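Local atomic coordinates of hypothetical protein (PDB entry 1U84), a protein that is of unknown function but folds as a small all-helical, single-chain member of the DUF1871 family. Residues A[9-20]-A[70-81]; A[32-40]-A[53-61]. One frame throughout, in Å; residues are numbered along the deposited sequence.

Interaction 1 of 2, residues A[9-20]-A[70-81]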
loop_
_atom_site.group_PDB
_atom_site.type_symbol
_atom_site.label_atom_id
_atom_site.label_comp_id
_atom_site.label_asym_id
_atom_site.label_seq_id
_atom_site.Cartn_x
_atom_site.Cartn_y
_atom_site.Cartn_z
ATOM N N LEU A 9 13.758 -3.377 4.094
ATOM C CA LEU A 9 12.521 -2.660 4.411
ATOM C C LEU A 9 11.570 -2.672 3.208
ATOM O O LEU A 9 10.397 -2.976 3.338
ATOM C CB LEU A 9 12.787 -1.214 4.847
ATOM C CG LEU A 9 11.523 -0.420 5.192
ATOM C CD1 LEU A 9 10.783 -1.065 6.346
ATOM C CD2 LEU A 9 11.860 1.047 5.470
ATOM N N ASN A 10 12.085 -2.344 2.032
ATOM C CA ASN A 10 11.210 -2.337 0.871
ATOM C C ASN A 10 10.588 -3.684 0.574
ATOM O O ASN A 10 9.409 -3.742 0.244
ATOM C CB ASN A 10 11.945 -1.769 -0.348
ATOM C CG ASN A 10 12.219 -0.275 -0.197
ATOM O OD1 ASN A 10 11.561 0.394 0.595
ATOM N ND2 ASN A 10 13.225 0.228 -0.909
ATOM N N ARG A 11 11.361 -4.757 0.701
ATOM C CA ARG A 11 10.789 -6.088 0.428
ATOM C C ARG A 11 9.637 -6.368 1.391
ATOM O O ARG A 11 8.595 -6.927 0.988
ATOM C CB ARG A 11 11.861 -7.198 0.465
ATOM C CG ARG A 11 12.782 -7.178 -0.747
ATOM C CD ARG A 11 13.702 -8.426 -0.787
ATOM N NE ARG A 11 14.429 -8.659 0.462
ATOM C CZ ARG A 11 15.652 -8.200 0.731
ATOM N NH1 ARG A 11 16.311 -7.461 -0.159
ATOM N NH2 ARG A 11 16.223 -8.481 1.907
ATOM N N LEU A 12 9.822 -5.981 2.654
ATOM C CA LEU A 12 8.787 -6.190 3.677
ATOM C C LEU A 12 7.537 -5.368 3.365
ATOM O O LEU A 12 6.404 -5.878 3.400
ATOM C CB LEU A 12 9.331 -5.842 5.062
ATOM C CG LEU A 12 8.512 -6.338 6.239
ATOM C CD1 LEU A 12 8.203 -7.837 6.097
ATOM C CD2 LEU A 12 9.320 -6.050 7.481
ATOM N N LEU A 13 7.738 -4.096 3.027
ATOM C CA LEU A 13 6.621 -3.270 2.601
ATOM C C LEU A 13 5.878 -3.886 1.407
ATOM O O LEU A 13 4.656 -3.961 1.403
ATOM C CB LEU A 13 7.068 -1.844 2.225
ATOM C CG LEU A 13 7.556 -1.006 3.402
ATOM C CD1 LEU A 13 8.360 0.148 2.873
ATOM C CD2 LEU A 13 6.376 -0.505 4.246
ATOM N N LEU A 14 6.618 -4.307 0.398
ATOM C CA LEU A 14 5.995 -4.956 -0.760
ATOM C C LEU A 14 5.212 -6.211 -0.365
ATOM O O LEU A 14 4.109 -6.452 -0.891
ATOM C CB LEU A 14 6.995 -5.278 -1.875
ATOM C CG LEU A 14 7.576 -4.060 -2.625
ATOM C CD1 LEU A 14 8.793 -4.474 -3.444
ATOM C CD2 LEU A 14 6.538 -3.320 -3.496
ATOM N N GLU A 15 5.787 -7.026 0.505
ATOM C CA GLU A 15 5.067 -8.207 1.026
ATOM C C GLU A 15 3.754 -7.853 1.691
ATOM O O GLU A 15 2.708 -8.449 1.389
ATOM C CB GLU A 15 5.945 -9.015 1.973
ATOM C CG GLU A 15 6.992 -9.845 1.270
ATOM C CD GLU A 15 7.975 -10.464 2.265
ATOM O OE1 GLU A 15 8.638 -9.699 3.014
ATOM O OE2 GLU A 15 8.087 -11.714 2.288
ATOM N N TRP A 16 3.790 -6.857 2.569
ATOM C CA TRP A 16 2.578 -6.393 3.247
ATOM C C TRP A 16 1.527 -5.884 2.270
ATOM O O TRP A 16 0.334 -6.136 2.443
ATOM C CB TRP A 16 2.931 -5.289 4.238
ATOM C CG TRP A 16 3.640 -5.765 5.468
ATOM C CD1 TRP A 16 4.238 -6.980 5.670
ATOM C CD2 TRP A 16 3.920 -4.982 6.628
ATOM N NE1 TRP A 16 4.801 -7.029 6.921
ATOM C CE2 TRP A 16 4.641 -5.802 7.521
ATOM C CE3 TRP A 16 3.594 -3.680 7.020
ATOM C CZ2 TRP A 16 5.058 -5.345 8.778
ATOM C CZ3 TRP A 16 4.028 -3.224 8.268
ATOM C CH2 TRP A 16 4.736 -4.065 9.137
ATOM N N ILE A 17 1.958 -5.155 1.227
ATOM C CA ILE A 17 1.001 -4.583 0.301
ATOM C C ILE A 17 0.353 -5.709 -0.490
ATOM O O ILE A 17 -0.869 -5.748 -0.609
ATOM C CB ILE A 17 1.621 -3.530 -0.637
ATOM C CG1 ILE A 17 2.139 -2.368 0.177
ATOM C CG2 ILE A 17 0.559 -3.071 -1.637
ATOM C CD1 ILE A 17 3.326 -1.598 -0.507
ATOM N N GLY A 18 1.172 -6.646 -0.969
ATOM C CA GLY A 18 0.613 -7.794 -1.729
ATOM C C GLY A 18 -0.355 -8.566 -0.847
ATOM O O GLY A 18 -1.492 -8.930 -1.263
ATOM N N ALA A 19 0.086 -8.798 0.391
ATOM C CA ALA A 19 -0.709 -9.587 1.345
ATOM C C ALA A 19 -2.049 -8.974 1.712
ATOM O O ALA A 19 -3.001 -9.707 2.077
ATOM C CB ALA A 19 0.097 -9.903 2.591
ATOM N N TRP A 20 -2.157 -7.653 1.603
ATOM C CA TRP A 20 -3.420 -6.936 1.799
ATOM C C TRP A 20 -4.574 -7.605 1.021
ATOM O O TRP A 20 -5.674 -7.814 1.562
ATOM C CB TRP A 20 -3.255 -5.485 1.355
ATOM C CG TRP A 20 -4.341 -4.559 1.772
ATOM C CD1 TRP A 20 -4.939 -4.461 3.015
ATOM C CD2 TRP A 20 -4.905 -3.543 0.974
ATOM N NE1 TRP A 20 -5.860 -3.450 3.016
ATOM C CE2 TRP A 20 -5.845 -2.844 1.776
ATOM C CE3 TRP A 20 -4.683 -3.112 -0.351
ATOM C CZ2 TRP A 20 -6.589 -1.779 1.277
ATOM C CZ3 TRP A 20 -5.424 -2.045 -0.842
ATOM C CH2 TRP A 20 -6.360 -1.378 -0.022
ATOM N N HIS A 70 -10.615 1.348 4.714
ATOM C CA HIS A 70 -9.798 0.150 4.456
ATOM C C HIS A 70 -8.391 0.579 3.959
ATOM O O HIS A 70 -7.400 0.053 4.443
ATOM C CB HIS A 70 -10.482 -0.784 3.440
ATOM C CG HIS A 70 -9.990 -2.190 3.506
ATOM N ND1 HIS A 70 -10.257 -3.013 4.577
ATOM C CD2 HIS A 70 -9.276 -2.932 2.629
ATOM C CE1 HIS A 70 -9.717 -4.197 4.364
ATOM N NE2 HIS A 70 -9.101 -4.169 3.198
ATOM N N CYS A 71 -8.339 1.482 2.974
ATOM C CA CYS A 71 -7.065 2.095 2.525
ATOM C C CYS A 71 -6.292 2.720 3.693
ATOM O O CYS A 71 -5.072 2.564 3.780
ATOM C CB CYS A 71 -7.321 3.123 1.448
ATOM S SG CYS A 71 -8.112 2.362 -0.025
ATOM N N LEU A 72 -7.000 3.430 4.575
ATOM C CA LEU A 72 -6.337 4.120 5.688
ATOM C C LEU A 72 -5.654 3.163 6.672
ATOM O O LEU A 72 -4.553 3.470 7.125
ATOM C CB LEU A 72 -7.332 5.046 6.409
ATOM C CG LEU A 72 -6.779 5.951 7.492
ATOM C CD1 LEU A 72 -5.745 6.920 6.946
ATOM C CD2 LEU A 72 -7.961 6.692 8.090
ATOM N N LYS A 73 -6.272 2.011 6.995
ATOM C CA LYS A 73 -5.616 1.030 7.861
ATOM C C LYS A 73 -4.316 0.558 7.236
ATOM O O LYS A 73 -3.280 0.488 7.904
ATOM C CB LYS A 73 -6.522 -0.164 8.196
ATOM C CG LYS A 73 -7.519 0.121 9.287
ATOM C CD LYS A 73 -8.416 -1.108 9.492
ATOM C CE LYS A 73 -9.595 -0.762 10.410
ATOM N NZ LYS A 73 -10.386 -2.016 10.666
ATOM N N LEU A 74 -4.352 0.256 5.939
ATOM C CA LEU A 74 -3.140 -0.166 5.285
ATOM C C LEU A 74 -2.091 0.944 5.343
ATOM O O LEU A 74 -0.949 0.691 5.683
ATOM C CB LEU A 74 -3.405 -0.617 3.843
ATOM C CG LEU A 74 -2.098 -0.956 3.107
ATOM C CD1 LEU A 74 -1.361 -2.150 3.679
ATOM C CD2 LEU A 74 -2.385 -1.188 1.636
ATOM N N ALA A 75 -2.487 2.162 4.987
ATOM C CA ALA A 75 -1.521 3.268 5.007
ATOM C C ALA A 75 -0.878 3.411 6.381
ATOM O O ALA A 75 0.310 3.643 6.485
ATOM C CB ALA A 75 -2.216 4.562 4.625
ATOM N N ARG A 76 -1.688 3.350 7.441
ATOM C CA ARG A 76 -1.138 3.440 8.803
ATOM C C ARG A 76 -0.127 2.344 9.095
ATOM O O ARG A 76 0.930 2.607 9.655
ATOM C CB ARG A 76 -2.264 3.436 9.855
ATOM C CG ARG A 76 -2.991 4.756 9.846
ATOM C CD ARG A 76 -4.167 4.858 10.817
ATOM N NE ARG A 76 -4.594 6.259 10.901
ATOM C CZ ARG A 76 -5.787 6.679 11.338
ATOM N NH1 ARG A 76 -6.743 5.813 11.709
ATOM N NH2 ARG A 76 -6.035 7.989 11.391
ATOM N N ARG A 77 -0.436 1.127 8.663
ATOM C CA ARG A 77 0.470 -0.006 8.907
ATOM C C ARG A 77 1.807 0.183 8.183
ATOM O O ARG A 77 2.897 -0.043 8.748
ATOM C CB ARG A 77 -0.163 -1.337 8.520
ATOM C CG ARG A 77 -1.456 -1.737 9.265
ATOM C CD ARG A 77 -1.379 -1.538 10.794
ATOM N NE ARG A 77 -2.676 -1.713 11.466
ATOM C CZ ARG A 77 -3.729 -0.901 11.333
ATOM N NH1 ARG A 77 -3.685 0.149 10.538
ATOM N NH2 ARG A 77 -4.851 -1.153 12.002
ATOM N N LEU A 78 1.733 0.665 6.941
ATOM C CA LEU A 78 2.939 0.850 6.151
ATOM C C LEU A 78 3.817 1.955 6.724
ATOM O O LEU A 78 5.019 1.819 6.783
ATOM C CB LEU A 78 2.604 1.190 4.691
ATOM C CG LEU A 78 1.840 0.110 3.905
ATOM C CD1 LEU A 78 1.525 0.649 2.507
ATOM C CD2 LEU A 78 2.623 -1.224 3.779
ATOM N N LEU A 79 3.190 3.047 7.130
ATOM C CA LEU A 79 3.957 4.152 7.692
ATOM C C LEU A 79 4.513 3.791 9.067
ATOM O O LEU A 79 5.610 4.255 9.423
ATOM C CB LEU A 79 3.099 5.422 7.776
ATOM C CG LEU A 79 2.829 6.067 6.409
ATOM C CD1 LEU A 79 1.773 7.185 6.459
ATOM C CD2 LEU A 79 4.109 6.586 5.769
ATOM N N GLU A 80 3.789 2.949 9.820
ATOM C CA GLU A 80 4.329 2.426 11.103
ATOM C C GLU A 80 5.625 1.667 10.887
ATOM O O GLU A 80 6.623 1.892 11.608
ATOM C CB GLU A 80 3.339 1.509 11.804
ATOM C CG GLU A 80 2.239 2.263 12.470
ATOM C CD GLU A 80 1.131 1.353 12.912
ATOM O OE1 GLU A 80 1.350 0.105 12.944
ATOM O OE2 GLU A 80 0.046 1.893 13.225
ATOM N N LEU A 81 5.649 0.817 9.862
ATOM C CA LEU A 81 6.890 0.111 9.519
ATOM C C LEU A 81 7.997 1.043 9.039
ATOM O O LEU A 81 9.136 0.921 9.468
ATOM C CB LEU A 81 6.633 -0.986 8.494
ATOM C CG LEU A 81 7.888 -1.746 8.042
ATOM C CD1 LEU A 81 8.665 -2.336 9.209
ATOM C CD2 LEU A 81 7.521 -2.805 7.028
HETATM O O HOH W 1 -6.914 -2.655 5.438
HETATM O O HOH W 2 -8.020 -6.512 2.512
#
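Leu-81 plugs into helix 9-20 as a knob in a hole made by Leu-9, Leu-12, Leu-13 and Trp-16. The pair is an antiparallel helix packing, joining the first and last helices of a four-helix fold. The axes of the two segments run at 165° and come within 10.6 Å. With chi1 at 178°, Leu-81 points CG directly away from its own amide nitrogen, and the two methyls reach in among the hole residues. Its CD2 then lies over one face of the Trp-16 six-membered ring, 3.7 Å from the centroid, a CH-pi contact. Leu-12 CG rests on the same face, and Arg-77 O meets the ring edge in its plane. Leu-9 and Leu-81 lie alongside, pointing opposite ways, and the packing is tight there: Leu-9 CD1 is 3.4 Å from Leu-81 CG. In the middle, Leu-78 CD2 reaches both Leu-13 CD2 and Ile-17 CG1.

At the other end, the Trp-20 indole meets Leu-74, Cys-71 and His-70. Leu-74 CD2 sits over one face of the Trp-20 six-membered ring, 3.7 Å from the centroid, while Cys-71 SG lies at the edge. The His-70 ring is nearly parallel to the five-membered ring but slid aside. Two waters tie these residues together. One links Trp-20 O to His-70 NE2. The other accepts from Trp-20 NE1 at 2.8 Å and donates to His-70 O at 2.9 Å.

Interaction 2 of 2, residues A[32-40]-A[53-61]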
loop_
_atom_site.group_PDB
_atom_site.type_symbol
_atom_site.label_atom_id
_atom_site.label_comp_id
_atom_site.label_asym_id
_atom_site.label_seq_id
_atom_site.Cartn_x
_atom_site.Cartn_y
_atom_site.Cartn_z
ATOM N N VAL A 32 2.304 -4.846 -9.582
ATOM C CA VAL A 32 2.314 -3.503 -10.196
ATOM C C VAL A 32 1.826 -2.474 -9.150
ATOM O O VAL A 32 2.468 -1.440 -8.901
ATOM C CB VAL A 32 1.435 -3.502 -11.441
ATOM C CG1 VAL A 32 1.211 -2.084 -11.967
ATOM C CG2 VAL A 32 2.084 -4.387 -12.502
ATOM N N GLU A 33 0.701 -2.808 -8.514
ATOM C CA GLU A 33 0.084 -1.905 -7.557
ATOM C C GLU A 33 0.958 -1.756 -6.315
ATOM O O GLU A 33 1.098 -0.628 -5.786
ATOM C CB GLU A 33 -1.317 -2.423 -7.204
ATOM C CG GLU A 33 -2.295 -2.418 -8.397
ATOM C CD GLU A 33 -1.968 -3.441 -9.457
ATOM O OE1 GLU A 33 -1.516 -4.554 -9.108
ATOM O OE2 GLU A 33 -2.175 -3.139 -10.650
ATOM N N ALA A 34 1.565 -2.858 -5.868
ATOM C CA ALA A 34 2.502 -2.792 -4.730
ATOM C C ALA A 34 3.682 -1.865 -5.006
ATOM O O ALA A 34 4.046 -1.059 -4.133
ATOM C CB ALA A 34 2.974 -4.169 -4.332
ATOM N N ALA A 35 4.250 -1.949 -6.222
ATOM C CA ALA A 35 5.358 -1.041 -6.568
ATOM C C ALA A 35 4.910 0.429 -6.497
ATOM O O ALA A 35 5.675 1.295 -6.025
ATOM C CB ALA A 35 5.874 -1.366 -7.971
ATOM N N SER A 36 3.685 0.689 -6.977
ATOM C CA SER A 36 3.152 2.039 -7.005
ATOM C C SER A 36 2.915 2.548 -5.596
ATOM O O SER A 36 3.224 3.706 -5.282
ATOM C CB SER A 36 1.863 2.090 -7.836
ATOM O OG SER A 36 2.157 1.858 -9.205
ATOM N N VAL A 37 2.433 1.661 -4.732
ATOM C CA VAL A 37 2.157 2.077 -3.348
ATOM C C VAL A 37 3.507 2.318 -2.660
ATOM O O VAL A 37 3.650 3.294 -1.920
ATOM C CB VAL A 37 1.328 1.012 -2.610
ATOM C CG1 VAL A 37 1.228 1.372 -1.118
ATOM C CG2 VAL A 37 -0.053 0.947 -3.217
ATOM N N LEU A 38 4.499 1.476 -2.958
ATOM C CA LEU A 38 5.840 1.664 -2.372
ATOM C C LEU A 38 6.370 3.053 -2.735
ATOM O O LEU A 38 6.900 3.760 -1.871
ATOM C CB LEU A 38 6.826 0.580 -2.812
ATOM C CG LEU A 38 8.213 0.759 -2.181
ATOM C CD1 LEU A 38 8.143 0.557 -0.663
ATOM C CD2 LEU A 38 9.126 -0.252 -2.828
ATOM N N GLN A 39 6.251 3.450 -4.006
ATOM C CA GLN A 39 6.670 4.796 -4.391
ATOM C C GLN A 39 5.979 5.874 -3.533
ATOM O O GLN A 39 6.636 6.780 -2.993
ATOM C CB GLN A 39 6.327 4.987 -5.861
ATOM C CG GLN A 39 6.688 6.316 -6.401
ATOM C CD GLN A 39 8.174 6.500 -6.446
ATOM O OE1 GLN A 39 8.947 5.534 -6.623
ATOM N NE2 GLN A 39 8.598 7.734 -6.304
ATOM N N ALA A 40 4.676 5.731 -3.362
ATOM C CA ALA A 40 3.857 6.734 -2.628
ATOM C C ALA A 40 4.317 6.775 -1.159
ATOM O O ALA A 40 4.222 7.814 -0.515
ATOM C CB ALA A 40 2.399 6.346 -2.678
ATOM N N ARG A 53 -3.685 7.876 -2.091
ATOM C CA ARG A 53 -2.907 7.304 -3.201
ATOM C C ARG A 53 -3.244 5.815 -3.409
ATOM O O ARG A 53 -3.459 5.371 -4.545
ATOM C CB ARG A 53 -1.388 7.487 -3.031
ATOM C CG ARG A 53 -0.878 8.934 -3.195
ATOM C CD ARG A 53 -0.951 9.440 -4.671
ATOM N NE ARG A 53 -0.193 8.565 -5.563
ATOM C CZ ARG A 53 -0.722 7.879 -6.574
ATOM N NH1 ARG A 53 0.039 7.092 -7.313
ATOM N NH2 ARG A 53 -2.017 7.993 -6.866
ATOM N N ILE A 54 -3.272 5.063 -2.309
ATOM C CA ILE A 54 -3.648 3.640 -2.338
ATOM C C ILE A 54 -4.998 3.476 -3.014
ATOM O O ILE A 54 -5.169 2.633 -3.924
ATOM C CB ILE A 54 -3.642 2.989 -0.923
ATOM C CG1 ILE A 54 -2.198 2.930 -0.399
ATOM C CG2 ILE A 54 -4.257 1.579 -0.982
ATOM C CD1 ILE A 54 -2.076 2.566 1.095
ATOM N N GLN A 55 -5.969 4.300 -2.603
ATOM C CA GLN A 55 -7.306 4.174 -3.160
ATOM C C GLN A 55 -7.262 4.395 -4.677
ATOM O O GLN A 55 -7.825 3.593 -5.434
ATOM C CB GLN A 55 -8.258 5.172 -2.482
ATOM C CG GLN A 55 -9.723 4.959 -2.877
ATOM C CD GLN A 55 -10.620 5.949 -2.190
ATOM O OE1 GLN A 55 -10.388 7.148 -2.259
ATOM N NE2 GLN A 55 -11.629 5.443 -1.489
ATOM N N SER A 56 -6.572 5.437 -5.128
ATOM C CA SER A 56 -6.499 5.750 -6.570
ATOM C C SER A 56 -5.815 4.661 -7.385
ATOM O O SER A 56 -6.283 4.284 -8.488
ATOM C CB SER A 56 -5.817 7.107 -6.791
ATOM O OG SER A 56 -6.529 8.129 -6.103
ATOM N N ILE A 57 -4.698 4.163 -6.844
ATOM C CA ILE A 57 -3.917 3.084 -7.472
ATOM C C ILE A 57 -4.815 1.861 -7.715
ATOM O O ILE A 57 -4.833 1.274 -8.817
ATOM C CB ILE A 57 -2.658 2.718 -6.597
ATOM C CG1 ILE A 57 -1.611 3.842 -6.686
ATOM C CG2 ILE A 57 -2.091 1.365 -7.055
ATOM C CD1 ILE A 57 -0.565 3.815 -5.604
ATOM N N TYR A 58 -5.570 1.478 -6.687
ATOM C CA TYR A 58 -6.368 0.251 -6.771
ATOM C C TYR A 58 -7.645 0.493 -7.549
ATOM O O TYR A 58 -8.104 -0.430 -8.230
ATOM C CB TYR A 58 -6.649 -0.349 -5.370
ATOM C CG TYR A 58 -5.505 -1.179 -4.861
ATOM C CD1 TYR A 58 -4.309 -0.581 -4.428
ATOM C CD2 TYR A 58 -5.608 -2.560 -4.780
ATOM C CE1 TYR A 58 -3.244 -1.351 -3.982
ATOM C CE2 TYR A 58 -4.550 -3.346 -4.302
ATOM C CZ TYR A 58 -3.355 -2.724 -3.905
ATOM O OH TYR A 58 -2.278 -3.476 -3.457
ATOM N N GLU A 59 -8.188 1.713 -7.491
ATOM C CA GLU A 59 -9.357 2.017 -8.328
ATOM C C GLU A 59 -8.973 1.974 -9.823
ATOM O O GLU A 59 -9.736 1.454 -10.643
ATOM C CB GLU A 59 -9.983 3.352 -7.977
ATOM C CG GLU A 59 -11.277 3.537 -8.742
ATOM C CD GLU A 59 -12.014 4.789 -8.360
ATOM O OE1 GLU A 59 -11.487 5.582 -7.538
ATOM O OE2 GLU A 59 -13.133 4.983 -8.897
ATOM N N PHE A 60 -7.801 2.507 -10.180
ATOM C CA PHE A 60 -7.364 2.411 -11.576
ATOM C C PHE A 60 -7.233 0.942 -11.969
ATOM O O PHE A 60 -7.673 0.532 -13.070
ATOM C CB PHE A 60 -6.024 3.084 -11.857
ATOM C CG PHE A 60 -5.530 2.830 -13.251
ATOM C CD1 PHE A 60 -6.144 3.463 -14.326
ATOM C CD2 PHE A 60 -4.512 1.918 -13.504
ATOM C CE1 PHE A 60 -5.723 3.225 -15.647
ATOM C CE2 PHE A 60 -4.073 1.669 -14.829
ATOM C CZ PHE A 60 -4.692 2.331 -15.890
ATOM N N ALA A 61 -6.599 0.166 -11.093
ATOM C CA ALA A 61 -6.231 -1.212 -11.423
ATOM C C ALA A 61 -7.436 -2.118 -11.600
ATOM O O ALA A 61 -7.389 -3.029 -12.409
ATOM C CB ALA A 61 -5.301 -1.816 -10.373
HETATM O O HOH W 3 2.909 5.774 -6.925
#
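Helices 32-40 and 53-61 run antiparallel, the axes of the two segments at 158° and 9.8 Å apart at their closest. Ile-57 lies between Glu-33, Ser-36 and Val-37. Its CG1 branch stands beside the backbone N (chi1 -72°), and its CD1 comes 3.7 Å from Ser-36 CB and 3.8 Å from Val-37 CG2. The CG2 branch meets Glu-33 CB instead. An alanine in place of Ile-57 would lack both branches and is likely to leave a gap beside Ser-36, Val-37 and Glu-33. Val-37 uses its other methyl on Ile-54, with CG1 3.8 Å from Ile-54 CG1. Its CG2 also reaches the edge of the Tyr-58 ring. Glu-33 CB lies over one face of that ring, 4.2 Å from the centroid. A turn about CB-CG (chi2 70°) folds the Glu-33 chain toward Ala-61, with Glu-33 CG 3.6 Å from Ala-61 CB. At the far end, Ala-40 CB packs on Arg-53 CB. A water donates to Ser-36 O and accepts from Arg-53 NH1, in the guanidinium plane. The fold has no strands. Helix 8-20 meets this pair through Ile-17, which touches Val-37 and Tyr-58, and helix 68-85 through Leu-78 on Val-37 and Leu-74 on Ile-54.

Interactions 1 and 2 are two antiparallel helix pairs of one small bundle. Their centres are about 11 Å apart. Along the chain, the 32-40/53-61 pair falls between segments 9-20 and 70-81. The pairs pack directly on each other. Ile-17 CG2 lies 3.4 Å from Tyr-58 OH, and Leu-13 CD1 lies 3.6 Å from Leu-38 CD1. The Trp-20 and Tyr-58 rings meet edge-to-face, so an aromatic residue of each contact takes part in the join. The function is unknown, so neither contact can be tied to an active site. A 1,2-ethanediol, probably from the crystallisation liquor, lies about 4 Å from the Trp-16 side chain in interaction 1.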